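Local structure of binding component of ABC transporter (Wolinella succinogenes, 3K4U) at residues E[5-10]-E[37-42]; E[67-72]-E[86-91]. The protein probably serves as the solute-binding component of an ABC transporter, holding a lysine molecule in its pocket. All blocks are in the same frame, centred on the assembly; numbering follows the deposited sequence.

Interaction 1 of 2, residues E[5-10]-E[37-42]; sequences GELRVG and EMAKAM
Leu-7 joins strand to helix within a parallel beta-alpha-beta crossover: strand 6-11 leads through a small hairpin into helix 30-41, which returns the chain to strand 45-50 alongside the first. CG of Leu-7 stands anti to the backbone N (chi1 175°), and this turns the forked end onto the C-terminal end of the helix and the residue that follows it. The CD2 branch does nearly all the touching. Leu-7 CD2 lies 3.7 Å from SE of the selenomethionine Met-38 and 3.4 Å from CE of the selenomethionine Met-42; CB of Ala-39 is looser, 4.3 Å from Leu-7 CD2. Both long side chains run across the leucine at about a right angle. Met-38 bends at chi3 (-59°) and offers its selenium; Met-42 is extended beyond CG and reaches in with its end, and Met-42 CE, its terminal methyl, also lies 3.9 Å from Leu-7 CD1. The contact is wholly apolar and buried. Cutting Leu-7 back to an alanine would probably open a gap between sheet and helix, leaving the ends of Met-38 and Met-42 without their shared partner. Helix 200-216 packs on the two selenomethionines through Phe-202, Trp-205 and Phe-209. Leu-7 itself also touches Ile-67 of strand 67-68, and its backbone is hydrogen-bonded to Lys-45 and Lys-47. Strand 6-11 is the middle strand of the sheet the helix packs on.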
loop_
_atom_site.group_PDB
_atom_site.type_symbol
_atom_site.label_atom_id
_atom_site.label_comp_id
_atom_site.label_asym_id
_atom_site.label_seq_id
_atom_site.Cartn_x
_atom_site.Cartn_y
_atom_site.Cartn_z
ATOM N N GLY E 5 -15.245 9.925 -40.350
ATOM C CA GLY E 5 -15.247 11.271 -40.906
ATOM C C GLY E 5 -14.340 12.193 -40.122
ATOM O O GLY E 5 -13.112 12.134 -40.255
ATOM N N GLU E 6 -14.952 13.050 -39.307
ATOM C CA GLU E 6 -14.226 14.035 -38.508
ATOM C C GLU E 6 -14.755 14.083 -37.087
ATOM O O GLU E 6 -15.922 13.776 -36.841
ATOM C CB GLU E 6 -14.293 15.428 -39.140
ATOM C CG GLU E 6 -15.689 16.030 -39.306
ATOM C CD GLU E 6 -15.687 17.336 -40.136
ATOM O OE1 GLU E 6 -14.618 17.743 -40.686
ATOM O OE2 GLU E 6 -16.770 17.960 -40.232
ATOM N N LEU E 7 -13.896 14.462 -36.154
ATOM C CA LEU E 7 -14.333 14.654 -34.812
ATOM C C LEU E 7 -14.616 16.120 -34.598
ATOM O O LEU E 7 -13.703 16.926 -34.603
ATOM C CB LEU E 7 -13.266 14.166 -33.819
ATOM C CG LEU E 7 -13.612 14.457 -32.356
ATOM C CD1 LEU E 7 -14.881 13.706 -31.956
ATOM C CD2 LEU E 7 -12.431 14.178 -31.465
ATOM N N ARG E 8 -15.874 16.455 -34.349
ATOM C CA ARG E 8 -16.306 17.856 -34.172
ATOM C C ARG E 8 -16.383 18.279 -32.713
ATOM O O ARG E 8 -17.168 17.724 -31.937
ATOM C CB ARG E 8 -17.664 18.056 -34.841
ATOM C CG ARG E 8 -17.681 17.559 -36.283
ATOM C CD ARG E 8 -18.917 18.002 -37.025
ATOM N NE ARG E 8 -19.974 16.984 -37.063
ATOM C CZ ARG E 8 -21.124 17.047 -36.390
ATOM N NH1 ARG E 8 -22.031 16.082 -36.510
ATOM N NH2 ARG E 8 -21.375 18.084 -35.609
ATOM N N VAL E 9 -15.580 19.273 -32.340
ATOM C CA VAL E 9 -15.496 19.707 -30.947
ATOM C C VAL E 9 -15.936 21.150 -30.737
ATOM O O VAL E 9 -15.316 22.088 -31.281
ATOM C CB VAL E 9 -14.065 19.621 -30.417
ATOM C CG1 VAL E 9 -14.050 19.874 -28.878
ATOM C CG2 VAL E 9 -13.438 18.279 -30.762
ATOM N N GLY E 10 -16.963 21.320 -29.898
ATOM C CA GLY E 10 -17.424 22.635 -29.465
ATOM C C GLY E 10 -16.625 23.183 -28.299
ATOM O O GLY E 10 -16.289 22.443 -27.365
ATOM N N GLU E 37 -5.020 15.373 -30.097
ATOM C CA GLU E 37 -4.562 13.997 -29.755
ATOM C C GLU E 37 -5.681 12.987 -29.921
ATOM O O GLU E 37 -5.521 11.949 -30.544
ATOM C CB GLU E 37 -4.045 13.894 -28.305
ATOM C CG GLU E 37 -2.639 14.465 -28.051
ATOM C CD GLU E 37 -1.522 13.679 -28.743
ATOM O OE1 GLU E 37 -1.662 12.440 -28.944
ATOM O OE2 GLU E 37 -0.499 14.300 -29.096
HETATM N N MSE E 38 -6.813 13.315 -29.319
HETATM C CA MSE E 38 -7.964 12.493 -29.393
HETATM C C MSE E 38 -8.313 12.197 -30.848
HETATM O O MSE E 38 -8.600 11.054 -31.191
HETATM C CB MSE E 38 -9.086 13.190 -28.663
HETATM C CG MSE E 38 -10.293 12.353 -28.527
HETATM SE SE MSE E 38 -11.833 13.340 -27.883
HETATM C CE MSE E 38 -11.102 13.969 -26.170
ATOM N N ALA E 39 -8.268 13.197 -31.725
ATOM C CA ALA E 39 -8.692 12.933 -33.112
ATOM C C ALA E 39 -7.748 11.994 -33.854
ATOM O O ALA E 39 -8.203 11.101 -34.580
ATOM C CB ALA E 39 -8.912 14.202 -33.866
ATOM N N LYS E 40 -6.442 12.186 -33.662
ATOM C CA LYS E 40 -5.400 11.265 -34.177
ATOM C C LYS E 40 -5.647 9.824 -33.712
ATOM O O LYS E 40 -5.763 8.910 -34.527
ATOM C CB LYS E 40 -4.014 11.724 -33.716
ATOM C CG LYS E 40 -2.967 11.921 -34.786
ATOM C CD LYS E 40 -1.947 10.787 -34.781
ATOM C CE LYS E 40 -2.133 9.809 -35.978
ATOM N NZ LYS E 40 -1.419 10.261 -37.250
ATOM N N ALA E 41 -5.751 9.630 -32.400
ATOM C CA ALA E 41 -6.038 8.319 -31.817
ATOM C C ALA E 41 -7.261 7.603 -32.426
ATOM O O ALA E 41 -7.250 6.377 -32.597
ATOM C CB ALA E 41 -6.175 8.449 -30.301
HETATM N N MSE E 42 -8.303 8.361 -32.748
HETATM C CA MSE E 42 -9.465 7.807 -33.458
HETATM C C MSE E 42 -9.277 7.709 -34.979
HETATM O O MSE E 42 -10.183 7.217 -35.660
HETATM C CB MSE E 42 -10.742 8.626 -33.235
HETATM C CG MSE E 42 -10.990 9.139 -31.847
HETATM SE SE MSE E 42 -12.742 10.002 -31.846
HETATM C CE MSE E 42 -12.641 11.051 -30.232
#

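Interaction 2 of 2, residues E[67-72]-E[86-91]; sequences IIISGM and EPYIVV. With LYS (lysine), chain K.
Tyr-88 lays the hydroxyl end of its ring over the backbone of Gly-71, in the segment that continues from strand 67-68. Its OH lies 3.2 Å from Gly-71 CA and equally near Gly-71 N, while CA approaches the ring obliquely. CG of Tyr-88 sits between the backbone N and the carbonyl carbon (chi1 64°), which carries the ring across from the loop 86-88 toward the glycine. Ile-69 borders the same hydroxyl more loosely, its CG2 branch 4.4 Å from Tyr-88 OH. This contact is thus made by a single aromatic side chain against mostly main-chain atoms. Gly-71 has a positive phi of 63°, a backbone setting that favours glycine, and the chain turns here so that its two sides serve different partners. Its CA and N face the tyrosine, whereas its carbonyl O accepts a hydrogen bond from N of the bound lysine at 3.2 Å. The next residue, the selenomethionine Met-72, brings its CA to 3.7 Å from the carboxylate O of the ligand and directs its CB away from segment 86-91. Glu-12, Thr-73, Arg-78, Ser-125 and Asp-163 also hydrogen-bond the lysine; Tyr-88 packs on the far side of Gly-71 from the ligand bond. Strand 189-195 bridges the two segments: its backbone bonds to Ile-68, Met-72, Tyr-88 and Ile-89, and the ring of Trp-193 meets that of Tyr-88. Helix 30-41 adds Phe-30 against the tyrosine and Asp-31 and Met-38 against Ile-69.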
loop_
_atom_site.group_PDB
_atom_site.type_symbol
_atom_site.label_atom_id
_atom_site.label_comp_id
_atom_site.label_asym_id
_atom_site.label_seq_id
_atom_site.Cartn_x
_atom_site.Cartn_y
_atom_site.Cartn_z
ATOM N N ILE E 67 -18.571 16.277 -28.975
ATOM C CA ILE E 67 -17.979 16.344 -27.639
ATOM C C ILE E 67 -17.686 17.816 -27.315
ATOM O O ILE E 67 -17.521 18.621 -28.228
ATOM C CB ILE E 67 -16.675 15.498 -27.625
ATOM C CG1 ILE E 67 -16.051 15.375 -26.212
ATOM C CG2 ILE E 67 -15.701 16.040 -28.627
ATOM C CD1 ILE E 67 -15.045 14.269 -26.049
ATOM N N ILE E 68 -17.669 18.174 -26.029
ATOM C CA ILE E 68 -17.351 19.535 -25.569
ATOM C C ILE E 68 -16.037 19.476 -24.811
ATOM O O ILE E 68 -15.953 18.866 -23.757
ATOM C CB ILE E 68 -18.391 20.021 -24.546
ATOM C CG1 ILE E 68 -19.747 20.324 -25.195
ATOM C CG2 ILE E 68 -17.907 21.266 -23.783
ATOM C CD1 ILE E 68 -20.747 20.877 -24.174
ATOM N N ILE E 69 -14.996 20.106 -25.312
ATOM C CA ILE E 69 -13.758 20.133 -24.565
ATOM C C ILE E 69 -13.439 21.600 -24.365
ATOM O O ILE E 69 -12.680 22.197 -25.111
ATOM C CB ILE E 69 -12.642 19.370 -25.280
ATOM C CG1 ILE E 69 -13.117 17.983 -25.670
ATOM C CG2 ILE E 69 -11.429 19.182 -24.387
ATOM C CD1 ILE E 69 -12.144 17.274 -26.597
ATOM N N SER E 70 -14.050 22.167 -23.335
ATOM C CA SER E 70 -14.072 23.592 -23.087
ATOM C C SER E 70 -13.813 23.885 -21.629
ATOM O O SER E 70 -14.244 24.895 -21.120
ATOM C CB SER E 70 -15.433 24.153 -23.477
ATOM O OG SER E 70 -15.279 25.465 -23.995
ATOM N N GLY E 71 -13.138 22.975 -20.941
ATOM C CA GLY E 71 -12.800 23.200 -19.534
ATOM C C GLY E 71 -14.040 23.323 -18.694
ATOM O O GLY E 71 -14.143 24.184 -17.870
HETATM N N MSE E 72 -14.987 22.447 -18.921
HETATM C CA MSE E 72 -16.287 22.573 -18.344
HETATM C C MSE E 72 -16.392 21.760 -17.074
HETATM O O MSE E 72 -15.916 20.616 -17.006
HETATM C CB MSE E 72 -17.339 22.120 -19.354
HETATM C CG MSE E 72 -18.701 21.926 -18.748
HETATM SE SE MSE E 72 -20.023 21.587 -20.126
HETATM C CE MSE E 72 -19.172 19.954 -20.760
ATOM N N GLU E 86 -14.715 10.796 -17.105
ATOM C CA GLU E 86 -13.904 10.976 -15.870
ATOM C C GLU E 86 -13.161 12.305 -15.942
ATOM O O GLU E 86 -12.646 12.648 -16.966
ATOM C CB GLU E 86 -12.938 9.790 -15.666
ATOM C CG GLU E 86 -13.644 8.558 -15.137
ATOM C CD GLU E 86 -14.435 8.861 -13.857
ATOM O OE1 GLU E 86 -13.785 9.136 -12.809
ATOM O OE2 GLU E 86 -15.688 8.831 -13.877
ATOM N N PRO E 87 -13.102 13.078 -14.859
ATOM C CA PRO E 87 -12.632 14.444 -15.088
ATOM C C PRO E 87 -11.185 14.458 -15.542
ATOM O O PRO E 87 -10.492 13.486 -15.298
ATOM C CB PRO E 87 -12.800 15.087 -13.718
ATOM C CG PRO E 87 -12.648 14.009 -12.811
ATOM C CD PRO E 87 -13.241 12.788 -13.429
ATOM N N TYR E 88 -10.702 15.517 -16.188
ATOM C CA TYR E 88 -9.361 15.416 -16.738
ATOM C C TYR E 88 -8.384 16.370 -16.090
ATOM O O TYR E 88 -7.156 16.199 -16.165
ATOM C CB TYR E 88 -9.372 15.538 -18.263
ATOM C CG TYR E 88 -9.832 16.878 -18.793
ATOM C CD1 TYR E 88 -8.912 17.869 -19.161
ATOM C CD2 TYR E 88 -11.178 17.170 -18.895
ATOM C CE1 TYR E 88 -9.335 19.088 -19.642
ATOM C CE2 TYR E 88 -11.602 18.389 -19.346
ATOM C CZ TYR E 88 -10.682 19.348 -19.745
ATOM O OH TYR E 88 -11.146 20.575 -20.237
ATOM N N ILE E 89 -8.927 17.359 -15.406
ATOM C CA ILE E 89 -8.117 18.259 -14.570
ATOM C C ILE E 89 -9.073 18.770 -13.483
ATOM O O ILE E 89 -10.286 18.796 -13.690
ATOM C CB ILE E 89 -7.501 19.400 -15.391
ATOM C CG1 ILE E 89 -6.736 20.370 -14.507
ATOM C CG2 ILE E 89 -8.598 20.160 -16.173
ATOM C CD1 ILE E 89 -5.668 21.069 -15.224
ATOM N N VAL E 90 -8.536 19.090 -12.302
ATOM C CA VAL E 90 -9.375 19.530 -11.192
ATOM C C VAL E 90 -8.945 20.929 -10.846
ATOM O O VAL E 90 -7.756 21.196 -10.741
ATOM C CB VAL E 90 -9.275 18.592 -9.974
ATOM C CG1 VAL E 90 -10.048 19.144 -8.829
ATOM C CG2 VAL E 90 -9.846 17.271 -10.330
ATOM N N VAL E 91 -9.919 21.814 -10.663
ATOM C CA VAL E 91 -9.658 23.251 -10.598
ATOM C C VAL E 91 -10.470 23.864 -9.473
ATOM O O VAL E 91 -11.409 23.234 -8.984
ATOM C CB VAL E 91 -10.067 23.871 -11.943
ATOM C CG1 VAL E 91 -10.745 25.277 -11.769
ATOM C CG2 VAL E 91 -8.875 23.855 -12.908
HETATM N N LYS K . -15.273 25.892 -15.403
HETATM C CA LYS K . -16.014 26.998 -15.973
HETATM C C LYS K . -17.451 26.554 -16.127
HETATM O O LYS K . -17.694 25.372 -16.357
HETATM C CB LYS K . -15.444 27.366 -17.351
HETATM C CG LYS K . -15.757 28.769 -17.816
HETATM C CD LYS K . -15.929 28.800 -19.294
HETATM C CE LYS K . -15.890 30.222 -19.864
HETATM N NZ LYS K . -15.732 30.239 -21.342
HETATM O OXT LYS K . -18.383 27.349 -16.036
#

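Overall arrangement
The two contacts lie in series along the chain, their centres about 16 Å apart, and join through neighbouring strands 6-11 and 67-68 of the three-stranded parallel sheet. Gly-10 N probably donates a hydrogen bond to Ile-67 O at 3.2 Å. Packing continues across the junction, with Met-38 CE 3.5 Å from Ile-69 CD1 and Val-9 CG1 3.7 Å from Ile-69 N. Interaction 1 packs helix on sheet well away from the ligand, with Leu-7 CD2 19.3 Å from the lysine NZ; interaction 2 lies where strand 67-68 runs into the lysine pocket. That succession, from a sheet-and-helix core to a binding loop at the strand ends, is consistent with the fold of periplasmic-type solute-binding proteins.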